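Long-range contacts in putative sugar binding protein (Geobacillus stearothermophilus, PDB 6GT9), which binds glucose and galactose between its two domains, apparently as the sugar-recognising part of a three-component sensing system for galactan utilization: residues Pro114-Asp119 with Lys278-Ile283; Gly132-Tyr137 with Val292-Thr297; Ala138-Gly143 with Glu176-Gln181; Lys153-Ile158 with Asp213-Tyr218; Gly161-Ala166 with Val188-Ser193. One frame throughout, in Å; residues are numbered along the deposited sequence.

The five contacts follow the two lobes of a periplasmic-binding-protein fold. Contact 1 is buried apolar strand-to-helix packing in the lobe built on the first sheet. Contact 4 pairs buried strands in the core of the other lobe, and contact 3, also buried, joins two helices beside that same sheet; contacts 3 and 4 touch through Tyr218. Contact 2, partly buried, lies where the chain leaves the first sheet for helix 135-149, which contact 3 also uses, and relies on hydrogen bonds from backbone and side-chain amides, and on waters. Contact 5, partly buried too, fastens a loop to edge strand 185-192 through a carboxylate. Galactose is bound by Asp119 of contact 1 and lies near contacts 2 and 5.

Contact 1. Residues Pro114-Asp119 with Lys278-Ile283; sequences PVVTID and KMMAEI. With GAL (beta-D-galactopyranose), chain E.
Val116, Met280 and Pro114 bury the most surface here, and Ile283 closes the group. Met280 leaves helix 269-284 with CG anti to its backbone N (chi1 -175°), then bends at both following torsions, which folds the thioether over against the strand. Its CE methyl comes to 3.6 Å from Val116 CG2 and 3.5 Å from the carbonyl O of Pro114, while SD lies 3.7 Å from CG of the proline ring, the two side chains crossing at about a right angle. Val116 CG2 is shared between two helix residues, also meeting Ile283 CD1 at 3.6 Å. The CG2 branch of the same isoleucine runs past the proline ring in the opposite sense, 3.7 Å from Pro114 CB. No hydrogen bond crosses between strand and helix, whose axes run nearly antiparallel (163°) and approach to 9.2 Å.

Further along, the strand delivers Asp119 to the sugar. Its OD2 accepts from galactose O2 at 2.6 Å, and OD1 lies 2.8 Å from O3 while also accepting from Gln94. A helix laid on a parallel sheet, with a ligand-binding residue just beyond the C-terminal end of a strand, is the Rossmann-like arrangement of periplasmic sugar-binding proteins.

Contact 2. Residues Gly132-Tyr137 with Val292-Thr297; sequences GTDNYY and VTNTET
Gly132 and Asn294 meet where strand 129-132 runs beside the outermost strand 292-294 of the parallel sheet, in the hinge region between the two lobes of this periplasmic-binding-protein fold. Gly132 N donates to Thr293 O at 3.1 Å. Its carbonyl oxygen is gripped twice, from opposite faces of its plane: Asn294 ND2 comes in at 3.0 Å on an almost straight bond (178°), with the oxygen lying in the plane of the side-chain amide, while Thr295 N, at 3.2 Å, sits well above the carbonyl plane. The Asn294 side chain thus reaches to the glycine carbonyl, and its amide carbon also rests against Asp134 CB.

Two waters complete the polar network. One donates to Thr133 OG1 and to Glu296 O and also bonds Thr295 OG1, bridging hydroxyls that are too far apart to bond directly; Thr133 OG1 has a further partner in Gln267, a galactose-binding residue. The second water accepts a hydrogen bond from Asp134 N and donates one to Thr295 O. Thr297 OG1 is satisfied by Val266 O, leaving its CB to pack 3.7 Å from Thr133 CG2. Asp134 N-caps helix 135-149: its OD1 accepts from Tyr137 N at 3.1 Å, met from above the carboxylate plane.

Contact 3. Residues Ala138-Gly143 with Glu176-Gln181; sequences AGFLAG and EDAVRQ
A chi1 of -166° sets the Phe140 ring opposite its own backbone nitrogen, and chi2 -91° turns it so that it swings off helix 135-149 and across Ala178 of helix 166-179. The Ala178 CB methyl sits over one face in a CH-pi contact, 3.8 Å from the ring centroid and 16° off the normal, displaced toward the CD2 and CE2 rim. That same methyl also presses on the backbone that carries the ring, lying 3.2 Å from Phe140 O, so it fills the corner between the aromatic face and the helix surface.

One turn on, Gly143 lets the helices come together: the CA atoms of Gly143 and Ala178 are 5.0 Å apart, and Ala178 CB reaches Gly143 CA at 3.8 Å. Val179 closes the far end with its CG1 branch, which is 3.4 Å from Gly143 O. No hydrogen bond joins the segments 138-143 and 176-181, so the fit rests on small residues and one aromatic face.

Polar groups gather at the border. Asp177 OD1 takes a salt bridge from Arg173, and its OD2 lies very close to the hydroxyl of Tyr136, a probable hydrogen bond between the same two helices. On the sheet side, Ala138 and Ala142 rest on strands 242-246 and 263-266, while Val179 and Glu176 lean on strand 185-192; the two helices lie side by side across one face of the second sheet.

Contact 4. Residues Lys153-Ile158 with Asp213-Tyr218; sequences KATVAI and DVNAFY
Two neighbouring parallel strands from the sheet of the second lobe, 154-160 and 216-219, pair here in the Rossmann-like core of a periplasmic binding protein. Regular bonds run from Ala157 N to Ala216 O at 2.8 Å and from Tyr218 N to Ala157 O at 2.9 Å, so Ala157 uses its N and its O on the same partner strand. Before the strand proper begins, Asn215 takes over the pairing. Its CG stands between the backbone N and the carbonyl carbon (chi1 57°), which turns OD1 back to accept from Thr155 N at 2.8 Å. Its own backbone N donates to Thr155 O at 3.0 Å, and Ala216 N adds a weak bond to that oxygen. Asn215 therefore holds both the N-H and the C=O of one threonine. The Thr155 side chain is the most deeply covered of the contact: its CB lies 3.3 Å from Asp213 O, with CG2 also against the 213-214 turn.

The side chains sort onto two faces. On one, Val156 CG2 meets Ala216 CB, and Ile158 lies alongside Tyr218, pointing the same way, with CG1 at the edge of the phenol ring, 4.0 Å from CD2. On the other, Ala157 CB touches both Phe217 CE2, 3.9 Å away, and Val214 CG1.

Helix 197-210 covers the Ala157 and Phe217 face through Ile207 and Leu208. The Tyr218 face turns to helices 135-149 and 166-179: the Tyr218 ring stacks with Phe175 and the Tyr218 hydroxyl hydrogen-bonds the backbone O of Arg171, whose side chain binds galactose, while strands 185-192 and 242-246 flank the pair.

Contact 5. Residues Gly161-Ala166 with Val188-Ser193; sequences GSLTAA and VAIEES
Ile190 is the first residue of strand 185-192 to touch the loop, and only lightly: its CG2 methyl lies 4.3 Å from Leu163 CD2. Glu192 does most of the work. CG is anti to the carbonyl carbon (chi1 -61°) and the chain stays extended beyond it, carrying the carboxylate across to the turn at Ser162 and Leu163. There OE2 accepts from Leu163 N at 2.8 Å, with an N-H...O angle of 157° and the donor above the carboxylate plane. The leucine crosses the glutamate at about a right angle, its CG packed 3.4 Å from Glu192 CD and its CD1 3.6 Å from OE1, so the aliphatic side chain lies against the acid. OE2 also comes within 3.3 Å of Ser162 CA. Ser193 ends the run with OG 3.8 Å from Gly161 CA, its hydroxyl bonded to Asp224.

Within the loop, Ser162 OG accepts from Ala165 N, an ST motif just before helix 166-179, which supplies His167 and Arg171 to the galactose site. One carboxylate gripping a backbone N-H, with a leucine laid over it, ties this pocket-side loop to the edge strand; the nearby N-H dipole would be expected to favour the charged form of Glu192.

Contact 1. Residues Pro114-Asp119 with Lys278-Ile283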
# COMPACT_ATOMS: atom_id res chain seq x y z
N PRO A 114 18.56 -9.00 10.61
CA PRO A 114 18.15 -8.94 9.20
C PRO A 114 16.85 -8.17 9.04
O PRO A 114 15.96 -8.23 9.89
CB PRO A 114 17.97 -10.42 8.82
CG PRO A 114 17.68 -11.11 10.11
CD PRO A 114 18.46 -10.36 11.17
N VAL A 115 16.73 -7.47 7.91
CA VAL A 115 15.55 -6.67 7.60
C VAL A 115 14.94 -7.18 6.31
O VAL A 115 15.65 -7.34 5.30
CB VAL A 115 15.88 -5.17 7.51
CG1 VAL A 115 14.66 -4.37 6.98
CG2 VAL A 115 16.30 -4.64 8.89
N VAL A 116 13.65 -7.49 6.35
CA VAL A 116 12.86 -7.78 5.15
C VAL A 116 11.89 -6.63 4.96
O VAL A 116 11.16 -6.27 5.90
CB VAL A 116 12.13 -9.13 5.26
CG1 VAL A 116 11.13 -9.31 4.10
CG2 VAL A 116 13.13 -10.30 5.27
N THR A 117 11.88 -6.04 3.78
CA THR A 117 10.89 -5.02 3.49
C THR A 117 9.62 -5.68 2.96
O THR A 117 9.67 -6.73 2.31
CB THR A 117 11.42 -3.98 2.50
OG1 THR A 117 11.99 -4.64 1.36
CG2 THR A 117 12.49 -3.16 3.17
N ILE A 118 8.49 -5.06 3.25
CA ILE A 118 7.17 -5.57 2.90
C ILE A 118 6.33 -4.41 2.39
O ILE A 118 6.43 -3.29 2.90
CB ILE A 118 6.51 -6.27 4.11
CG1 ILE A 118 5.15 -6.89 3.74
CG2 ILE A 118 6.36 -5.31 5.32
CD1 ILE A 118 4.65 -7.83 4.79
N ASP A 119 5.55 -4.67 1.33
CA ASP A 119 4.53 -3.74 0.82
C ASP A 119 5.14 -2.53 0.11
O ASP A 119 4.62 -2.08 -0.91
CB ASP A 119 3.60 -3.29 1.97
CG ASP A 119 2.61 -2.19 1.56
OD1 ASP A 119 2.96 -0.99 1.69
OD2 ASP A 119 1.48 -2.52 1.11
N LYS A 278 8.04 -16.29 6.27
CA LYS A 278 8.75 -17.47 5.77
C LYS A 278 10.14 -17.10 5.27
O LYS A 278 11.10 -17.83 5.52
CB LYS A 278 7.97 -18.16 4.64
CG LYS A 278 6.56 -18.63 5.01
CD LYS A 278 6.53 -19.71 6.08
CE LYS A 278 6.97 -21.08 5.55
NZ LYS A 278 5.87 -21.79 4.84
N MET A 279 10.27 -15.99 4.52
CA MET A 279 11.59 -15.55 4.07
C MET A 279 12.49 -15.25 5.26
O MET A 279 13.66 -15.64 5.26
CB MET A 279 11.49 -14.30 3.19
CG MET A 279 10.63 -14.35 1.93
SD MET A 279 11.39 -15.19 0.55
CE MET A 279 11.23 -16.91 1.05
N MET A 280 11.97 -14.54 6.26
CA MET A 280 12.78 -14.20 7.43
C MET A 280 13.36 -15.46 8.09
O MET A 280 14.53 -15.48 8.49
CB MET A 280 11.95 -13.39 8.42
CG MET A 280 12.77 -12.91 9.62
SD MET A 280 14.13 -11.81 9.17
CE MET A 280 13.25 -10.27 8.88
N ALA A 281 12.55 -16.52 8.21
CA ALA A 281 13.03 -17.75 8.83
C ALA A 281 14.14 -18.38 8.01
O ALA A 281 15.11 -18.90 8.56
CB ALA A 281 11.87 -18.73 9.03
N GLU A 282 14.03 -18.32 6.68
CA GLU A 282 15.09 -18.84 5.81
C GLU A 282 16.38 -18.04 5.96
O GLU A 282 17.47 -18.61 5.95
CB GLU A 282 14.61 -18.82 4.36
CG GLU A 282 13.50 -19.80 4.06
CD GLU A 282 14.00 -21.23 3.95
OE1 GLU A 282 14.68 -21.55 2.94
OE2 GLU A 282 13.73 -22.02 4.88
N ILE A 283 16.27 -16.72 6.07
CA ILE A 283 17.44 -15.87 6.27
C ILE A 283 18.10 -16.19 7.61
O ILE A 283 19.33 -16.32 7.71
CB ILE A 283 17.01 -14.39 6.18
CG1 ILE A 283 16.57 -14.04 4.76
CG2 ILE A 283 18.12 -13.46 6.69
CD1 ILE A 283 15.72 -12.79 4.71
C1 GAL E . -2.47 0.16 0.64
C2 GAL E . -0.98 0.20 0.90
C3 GAL E . -0.66 0.11 2.40
C4 GAL E . -1.38 1.21 3.15
C5 GAL E . -2.86 1.21 2.81
C6 GAL E . -3.61 2.41 3.40
O1 GAL E . -2.72 0.27 -0.75
O2 GAL E . -0.32 -0.90 0.24
O3 GAL E . 0.70 0.33 2.61
O4 GAL E . -0.82 2.49 2.82
O5 GAL E . -3.12 1.23 1.35
O6 GAL E . -5.00 2.19 3.40

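Contact 2. Residues Gly132-Tyr137 with Val292-Thr297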
# COMPACT_ATOMS: atom_id res chain seq x y z
N GLY A 132 6.38 -7.67 -1.86
CA GLY A 132 5.32 -6.70 -2.01
C GLY A 132 5.03 -6.46 -3.47
O GLY A 132 5.71 -6.99 -4.36
N THR A 133 4.01 -5.66 -3.70
CA THR A 133 3.65 -5.28 -5.06
C THR A 133 4.81 -4.55 -5.72
O THR A 133 5.60 -3.86 -5.07
CB THR A 133 2.40 -4.41 -5.03
OG1 THR A 133 1.33 -5.13 -4.41
CG2 THR A 133 1.97 -4.00 -6.44
N ASP A 134 4.94 -4.75 -7.04
CA ASP A 134 5.68 -3.81 -7.88
C ASP A 134 4.86 -2.53 -7.98
O ASP A 134 3.97 -2.41 -8.83
CB ASP A 134 5.94 -4.42 -9.26
CG ASP A 134 6.76 -3.51 -10.16
OD1 ASP A 134 6.76 -2.28 -9.95
OD2 ASP A 134 7.41 -4.01 -11.09
N ASN A 135 5.18 -1.54 -7.14
CA ASN A 135 4.27 -0.40 -6.97
C ASN A 135 4.24 0.51 -8.19
O ASN A 135 3.18 1.04 -8.54
CB ASN A 135 4.65 0.37 -5.71
CG ASN A 135 4.23 -0.36 -4.47
OD1 ASN A 135 3.04 -0.66 -4.30
ND2 ASN A 135 5.19 -0.68 -3.59
N TYR A 136 5.40 0.73 -8.84
CA TYR A 136 5.41 1.50 -10.08
C TYR A 136 4.47 0.87 -11.10
O TYR A 136 3.66 1.55 -11.74
CB TYR A 136 6.82 1.58 -10.67
CG TYR A 136 6.80 2.29 -12.03
CD1 TYR A 136 6.90 3.68 -12.11
CD2 TYR A 136 6.64 1.58 -13.22
CE1 TYR A 136 6.86 4.34 -13.33
CE2 TYR A 136 6.60 2.25 -14.45
CZ TYR A 136 6.72 3.62 -14.50
OH TYR A 136 6.67 4.31 -15.70
N TYR A 137 4.59 -0.44 -11.27
CA TYR A 137 3.83 -1.13 -12.31
C TYR A 137 2.36 -1.23 -11.95
O TYR A 137 1.50 -1.20 -12.83
CB TYR A 137 4.43 -2.51 -12.55
CG TYR A 137 3.75 -3.25 -13.67
CD1 TYR A 137 3.80 -2.77 -14.97
CD2 TYR A 137 3.01 -4.40 -13.42
CE1 TYR A 137 3.16 -3.44 -16.01
CE2 TYR A 137 2.36 -5.07 -14.45
CZ TYR A 137 2.44 -4.58 -15.75
OH TYR A 137 1.82 -5.24 -16.78
N VAL A 292 13.90 -9.85 -4.65
CA VAL A 292 12.57 -9.26 -4.81
C VAL A 292 11.56 -10.35 -5.12
O VAL A 292 11.76 -11.14 -6.05
CB VAL A 292 12.54 -8.18 -5.91
CG1 VAL A 292 11.09 -7.75 -6.18
CG2 VAL A 292 13.39 -6.98 -5.52
N THR A 293 10.49 -10.41 -4.33
CA THR A 293 9.33 -11.25 -4.61
C THR A 293 8.14 -10.32 -4.78
O THR A 293 7.61 -9.80 -3.79
CB THR A 293 9.10 -12.27 -3.50
OG1 THR A 293 10.23 -13.14 -3.37
CG2 THR A 293 7.86 -13.12 -3.79
N ASN A 294 7.70 -10.10 -6.02
CA ASN A 294 6.55 -9.24 -6.28
C ASN A 294 5.28 -10.07 -6.25
O ASN A 294 5.06 -10.91 -7.14
CB ASN A 294 6.67 -8.53 -7.63
CG ASN A 294 7.70 -7.43 -7.62
OD1 ASN A 294 8.50 -7.33 -8.54
ND2 ASN A 294 7.69 -6.61 -6.56
N THR A 295 4.43 -9.83 -5.25
CA THR A 295 3.15 -10.49 -5.22
C THR A 295 2.25 -9.94 -6.33
O THR A 295 2.47 -8.84 -6.86
CB THR A 295 2.51 -10.35 -3.84
OG1 THR A 295 2.54 -8.98 -3.41
CG2 THR A 295 3.29 -11.20 -2.81
N GLU A 296 1.24 -10.73 -6.69
CA GLU A 296 0.38 -10.44 -7.84
C GLU A 296 -0.27 -9.06 -7.74
O GLU A 296 -0.70 -8.64 -6.67
CB GLU A 296 -0.71 -11.51 -7.93
CG GLU A 296 -1.85 -11.22 -8.89
CD GLU A 296 -1.52 -11.61 -10.32
OE1 GLU A 296 -0.33 -11.47 -10.71
OE2 GLU A 296 -2.43 -12.05 -11.06
N THR A 297 -0.33 -8.34 -8.88
CA THR A 297 -1.14 -7.14 -8.99
C THR A 297 -1.79 -7.13 -10.37
O THR A 297 -1.22 -7.63 -11.35
CB THR A 297 -0.33 -5.83 -8.75
OG1 THR A 297 -1.22 -4.70 -8.66
CG2 THR A 297 0.68 -5.58 -9.86
O HOH W 1 0.43 -7.66 -4.32
O HOH W 2 3.64 -6.62 -8.49

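Contact 3. Residues Ala138-Gly143 with Glu176-Gln181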
# COMPACT_ATOMS: atom_id res chain seq x y z
N ALA A 138 2.05 -1.36 -10.66
CA ALA A 138 0.67 -1.28 -10.19
C ALA A 138 0.01 0.01 -10.67
O ALA A 138 -1.12 -0.00 -11.18
CB ALA A 138 0.63 -1.36 -8.66
N GLY A 139 0.70 1.14 -10.52
CA GLY A 139 0.12 2.41 -10.94
C GLY A 139 0.02 2.52 -12.45
O GLY A 139 -0.95 3.06 -12.98
N PHE A 140 1.03 1.99 -13.15
CA PHE A 140 1.00 1.96 -14.61
C PHE A 140 -0.22 1.19 -15.12
O PHE A 140 -0.90 1.64 -16.06
CB PHE A 140 2.29 1.32 -15.12
CG PHE A 140 2.55 1.51 -16.59
CD1 PHE A 140 2.10 0.58 -17.50
CD2 PHE A 140 3.27 2.61 -17.05
CE1 PHE A 140 2.36 0.74 -18.87
CE2 PHE A 140 3.52 2.78 -18.41
CZ PHE A 140 3.07 1.84 -19.32
N LEU A 141 -0.51 0.04 -14.52
CA LEU A 141 -1.71 -0.72 -14.86
C LEU A 141 -2.97 0.08 -14.58
O LEU A 141 -3.93 0.03 -15.36
CB LEU A 141 -1.76 -2.04 -14.10
CG LEU A 141 -0.70 -3.08 -14.47
CD1 LEU A 141 -0.81 -4.32 -13.57
CD2 LEU A 141 -0.77 -3.45 -15.97
N ALA A 142 -3.02 0.79 -13.45
CA ALA A 142 -4.17 1.65 -13.17
C ALA A 142 -4.30 2.72 -14.24
O ALA A 142 -5.42 3.06 -14.66
CB ALA A 142 -4.04 2.28 -11.78
N GLY A 143 -3.17 3.26 -14.71
CA GLY A 143 -3.22 4.26 -15.76
C GLY A 143 -3.72 3.69 -17.08
O GLY A 143 -4.56 4.30 -17.76
N GLU A 176 0.91 8.26 -14.14
CA GLU A 176 1.20 9.40 -14.99
C GLU A 176 1.93 8.98 -16.26
O GLU A 176 1.62 9.46 -17.36
CB GLU A 176 2.00 10.43 -14.20
CG GLU A 176 1.18 11.12 -13.11
CD GLU A 176 2.03 11.93 -12.15
OE1 GLU A 176 3.26 11.74 -12.11
OE2 GLU A 176 1.45 12.77 -11.41
N ASP A 177 2.91 8.07 -16.14
CA ASP A 177 3.60 7.59 -17.33
C ASP A 177 2.64 6.86 -18.27
O ASP A 177 2.76 6.97 -19.50
CB ASP A 177 4.76 6.67 -16.94
CG ASP A 177 5.89 7.41 -16.25
OD1 ASP A 177 5.97 8.65 -16.37
OD2 ASP A 177 6.73 6.74 -15.61
N ALA A 178 1.69 6.11 -17.71
CA ALA A 178 0.81 5.30 -18.54
C ALA A 178 -0.18 6.15 -19.33
O ALA A 178 -0.51 5.81 -20.47
CB ALA A 178 0.06 4.28 -17.68
N VAL A 179 -0.68 7.24 -18.75
CA VAL A 179 -1.65 8.11 -19.43
C VAL A 179 -0.99 9.25 -20.19
O VAL A 179 -1.69 10.08 -20.78
CB VAL A 179 -2.69 8.68 -18.45
CG1 VAL A 179 -3.41 7.55 -17.71
CG2 VAL A 179 -2.04 9.67 -17.47
N ARG A 180 0.35 9.31 -20.20
CA ARG A 180 1.03 10.47 -20.78
C ARG A 180 0.85 10.55 -22.29
O ARG A 180 0.85 11.66 -22.84
CB ARG A 180 2.52 10.45 -20.43
CG ARG A 180 3.29 11.66 -20.94
CD ARG A 180 4.63 11.85 -20.23
NE ARG A 180 4.49 12.10 -18.80
CZ ARG A 180 5.00 11.32 -17.85
NH1 ARG A 180 5.69 10.24 -18.19
NH2 ARG A 180 4.84 11.61 -16.57
N GLN A 181 0.69 9.42 -22.96
CA GLN A 181 0.46 9.45 -24.40
C GLN A 181 -1.01 9.66 -24.76
O GLN A 181 -1.36 9.57 -25.94
CB GLN A 181 0.98 8.15 -25.04
CG GLN A 181 0.09 6.93 -24.83
CD GLN A 181 0.11 6.40 -23.40
OE1 GLN A 181 1.02 6.71 -22.61
NE2 GLN A 181 -0.90 5.61 -23.06

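Contact 4. Residues Lys153-Ile158 with Asp213-Tyr218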
# COMPACT_ATOMS: atom_id res chain seq x y z
N LYS A 153 -10.14 9.94 -22.65
CA LYS A 153 -10.73 11.25 -22.39
C LYS A 153 -11.20 11.32 -20.93
O LYS A 153 -12.17 10.66 -20.55
CB LYS A 153 -11.88 11.50 -23.36
CG LYS A 153 -11.41 11.44 -24.82
CD LYS A 153 -12.55 11.18 -25.79
CE LYS A 153 -13.07 9.75 -25.69
NZ LYS A 153 -14.07 9.48 -26.78
N ALA A 154 -10.53 12.14 -20.13
CA ALA A 154 -10.86 12.22 -18.71
C ALA A 154 -10.19 13.43 -18.08
O ALA A 154 -9.06 13.78 -18.43
CB ALA A 154 -10.42 10.95 -17.96
N THR A 155 -10.91 14.06 -17.15
CA THR A 155 -10.38 15.12 -16.30
C THR A 155 -10.16 14.51 -14.92
O THR A 155 -11.13 14.24 -14.20
CB THR A 155 -11.33 16.32 -16.25
OG1 THR A 155 -11.52 16.84 -17.58
CG2 THR A 155 -10.77 17.41 -15.35
N VAL A 156 -8.90 14.28 -14.56
CA VAL A 156 -8.53 13.37 -13.49
C VAL A 156 -8.09 14.14 -12.25
O VAL A 156 -7.28 15.07 -12.35
CB VAL A 156 -7.41 12.42 -13.93
CG1 VAL A 156 -7.01 11.50 -12.79
CG2 VAL A 156 -7.86 11.62 -15.15
N ALA A 157 -8.59 13.73 -11.10
CA ALA A 157 -8.00 14.07 -9.81
C ALA A 157 -7.46 12.82 -9.15
O ALA A 157 -8.02 11.73 -9.31
CB ALA A 157 -9.03 14.75 -8.89
N ILE A 158 -6.39 12.99 -8.37
CA ILE A 158 -5.68 11.91 -7.71
C ILE A 158 -5.76 12.14 -6.21
O ILE A 158 -5.48 13.25 -5.74
CB ILE A 158 -4.21 11.81 -8.14
CG1 ILE A 158 -4.11 11.48 -9.62
CG2 ILE A 158 -3.46 10.76 -7.27
CD1 ILE A 158 -2.67 11.36 -10.15
N ASP A 213 -14.96 20.44 -13.11
CA ASP A 213 -14.82 19.67 -14.34
C ASP A 213 -14.23 18.28 -14.13
O ASP A 213 -14.23 17.48 -15.07
CB ASP A 213 -13.97 20.46 -15.36
CG ASP A 213 -12.62 20.88 -14.79
OD1 ASP A 213 -12.46 20.93 -13.55
OD2 ASP A 213 -11.70 21.18 -15.60
N VAL A 214 -13.75 17.96 -12.92
CA VAL A 214 -13.26 16.61 -12.64
C VAL A 214 -14.37 15.60 -12.87
O VAL A 214 -15.48 15.73 -12.34
CB VAL A 214 -12.72 16.52 -11.21
CG1 VAL A 214 -12.52 15.06 -10.80
CG2 VAL A 214 -11.44 17.30 -11.08
N ASN A 215 -14.08 14.58 -13.68
CA ASN A 215 -15.01 13.48 -13.88
C ASN A 215 -14.33 12.12 -13.70
O ASN A 215 -14.92 11.09 -14.04
CB ASN A 215 -15.68 13.57 -15.27
CG ASN A 215 -14.67 13.59 -16.42
OD1 ASN A 215 -13.47 13.34 -16.23
ND2 ASN A 215 -15.16 13.89 -17.63
N ALA A 216 -13.11 12.11 -13.16
CA ALA A 216 -12.39 10.87 -12.91
C ALA A 216 -11.51 11.02 -11.68
O ALA A 216 -10.82 12.03 -11.52
CB ALA A 216 -11.54 10.46 -14.13
N PHE A 217 -11.53 10.01 -10.81
CA PHE A 217 -10.67 9.95 -9.63
C PHE A 217 -9.79 8.71 -9.68
O PHE A 217 -10.24 7.65 -10.13
CB PHE A 217 -11.47 9.92 -8.33
CG PHE A 217 -12.04 11.24 -7.92
CD1 PHE A 217 -13.29 11.65 -8.38
CD2 PHE A 217 -11.36 12.06 -7.03
CE1 PHE A 217 -13.84 12.87 -7.97
CE2 PHE A 217 -11.90 13.30 -6.63
CZ PHE A 217 -13.14 13.69 -7.10
N TYR A 218 -8.57 8.85 -9.18
CA TYR A 218 -7.62 7.76 -9.01
C TYR A 218 -7.13 7.79 -7.56
O TYR A 218 -6.51 8.76 -7.15
CB TYR A 218 -6.44 7.91 -9.96
CG TYR A 218 -5.23 7.01 -9.72
CD1 TYR A 218 -5.39 5.66 -9.42
CD2 TYR A 218 -3.95 7.51 -9.85
CE1 TYR A 218 -4.29 4.83 -9.22
CE2 TYR A 218 -2.84 6.69 -9.66
CZ TYR A 218 -3.02 5.35 -9.36
OH TYR A 218 -1.91 4.54 -9.18

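Contact 5. Residues Gly161-Ala166 with Val188-Ser193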
# COMPACT_ATOMS: atom_id res chain seq x y z
N GLY A 161 -2.09 8.43 -0.63
CA GLY A 161 -1.90 8.31 0.81
C GLY A 161 -1.02 9.41 1.39
O GLY A 161 -1.32 9.96 2.45
N SER A 162 0.07 9.74 0.70
CA SER A 162 0.95 10.83 1.08
C SER A 162 1.88 11.10 -0.09
O SER A 162 2.09 10.24 -0.94
CB SER A 162 1.76 10.51 2.35
OG SER A 162 2.62 9.41 2.16
N LEU A 163 2.46 12.30 -0.11
CA LEU A 163 3.39 12.69 -1.17
C LEU A 163 4.82 12.23 -0.91
O LEU A 163 5.65 12.34 -1.81
CB LEU A 163 3.38 14.21 -1.35
CG LEU A 163 2.04 14.77 -1.78
CD1 LEU A 163 2.06 16.29 -1.75
CD2 LEU A 163 1.68 14.25 -3.16
N THR A 164 5.10 11.73 0.29
CA THR A 164 6.45 11.32 0.68
C THR A 164 6.65 9.81 0.68
O THR A 164 7.77 9.35 0.46
CB THR A 164 6.77 11.87 2.08
OG1 THR A 164 5.86 11.31 3.04
CG2 THR A 164 6.64 13.37 2.11
N ALA A 165 5.60 9.03 0.93
CA ALA A 165 5.75 7.58 0.98
C ALA A 165 6.10 7.01 -0.39
O ALA A 165 5.48 7.34 -1.41
CB ALA A 165 4.48 6.91 1.49
N ALA A 166 7.07 6.10 -0.39
CA ALA A 166 7.67 5.63 -1.63
C ALA A 166 6.66 4.86 -2.48
O ALA A 166 6.66 5.02 -3.71
CB ALA A 166 8.89 4.76 -1.31
N VAL A 188 -5.67 17.31 -12.95
CA VAL A 188 -5.87 18.68 -12.50
C VAL A 188 -5.71 18.84 -11.00
O VAL A 188 -5.79 19.97 -10.50
CB VAL A 188 -7.24 19.22 -12.95
CG1 VAL A 188 -7.37 19.10 -14.46
CG2 VAL A 188 -8.35 18.46 -12.26
N ALA A 189 -5.51 17.75 -10.26
CA ALA A 189 -5.41 17.86 -8.82
C ALA A 189 -4.80 16.58 -8.27
O ALA A 189 -5.09 15.48 -8.76
CB ALA A 189 -6.79 18.12 -8.19
N ILE A 190 -3.94 16.73 -7.26
CA ILE A 190 -3.37 15.63 -6.48
C ILE A 190 -3.42 16.06 -5.02
O ILE A 190 -2.87 17.10 -4.66
CB ILE A 190 -1.92 15.30 -6.90
CG1 ILE A 190 -1.83 15.06 -8.42
CG2 ILE A 190 -1.38 14.10 -6.14
CD1 ILE A 190 -0.44 14.73 -8.93
N GLU A 191 -4.11 15.27 -4.18
CA GLU A 191 -4.26 15.58 -2.76
C GLU A 191 -3.96 14.35 -1.91
O GLU A 191 -4.09 13.21 -2.35
CB GLU A 191 -5.68 16.08 -2.45
CG GLU A 191 -6.11 17.30 -3.27
CD GLU A 191 -5.49 18.61 -2.79
OE1 GLU A 191 -4.91 18.63 -1.68
OE2 GLU A 191 -5.58 19.62 -3.53
N GLU A 192 -3.56 14.61 -0.66
CA GLU A 192 -3.19 13.58 0.30
C GLU A 192 -4.36 13.24 1.23
O GLU A 192 -5.05 14.13 1.73
CB GLU A 192 -2.01 14.03 1.15
CG GLU A 192 -0.76 14.32 0.35
CD GLU A 192 0.35 14.87 1.21
OE1 GLU A 192 0.38 16.10 1.42
OE2 GLU A 192 1.19 14.07 1.67
N SER A 193 -4.55 11.95 1.47
CA SER A 193 -5.60 11.48 2.37
C SER A 193 -5.09 11.07 3.74
O SER A 193 -5.91 10.84 4.64
CB SER A 193 -6.33 10.28 1.73
OG SER A 193 -5.45 9.15 1.70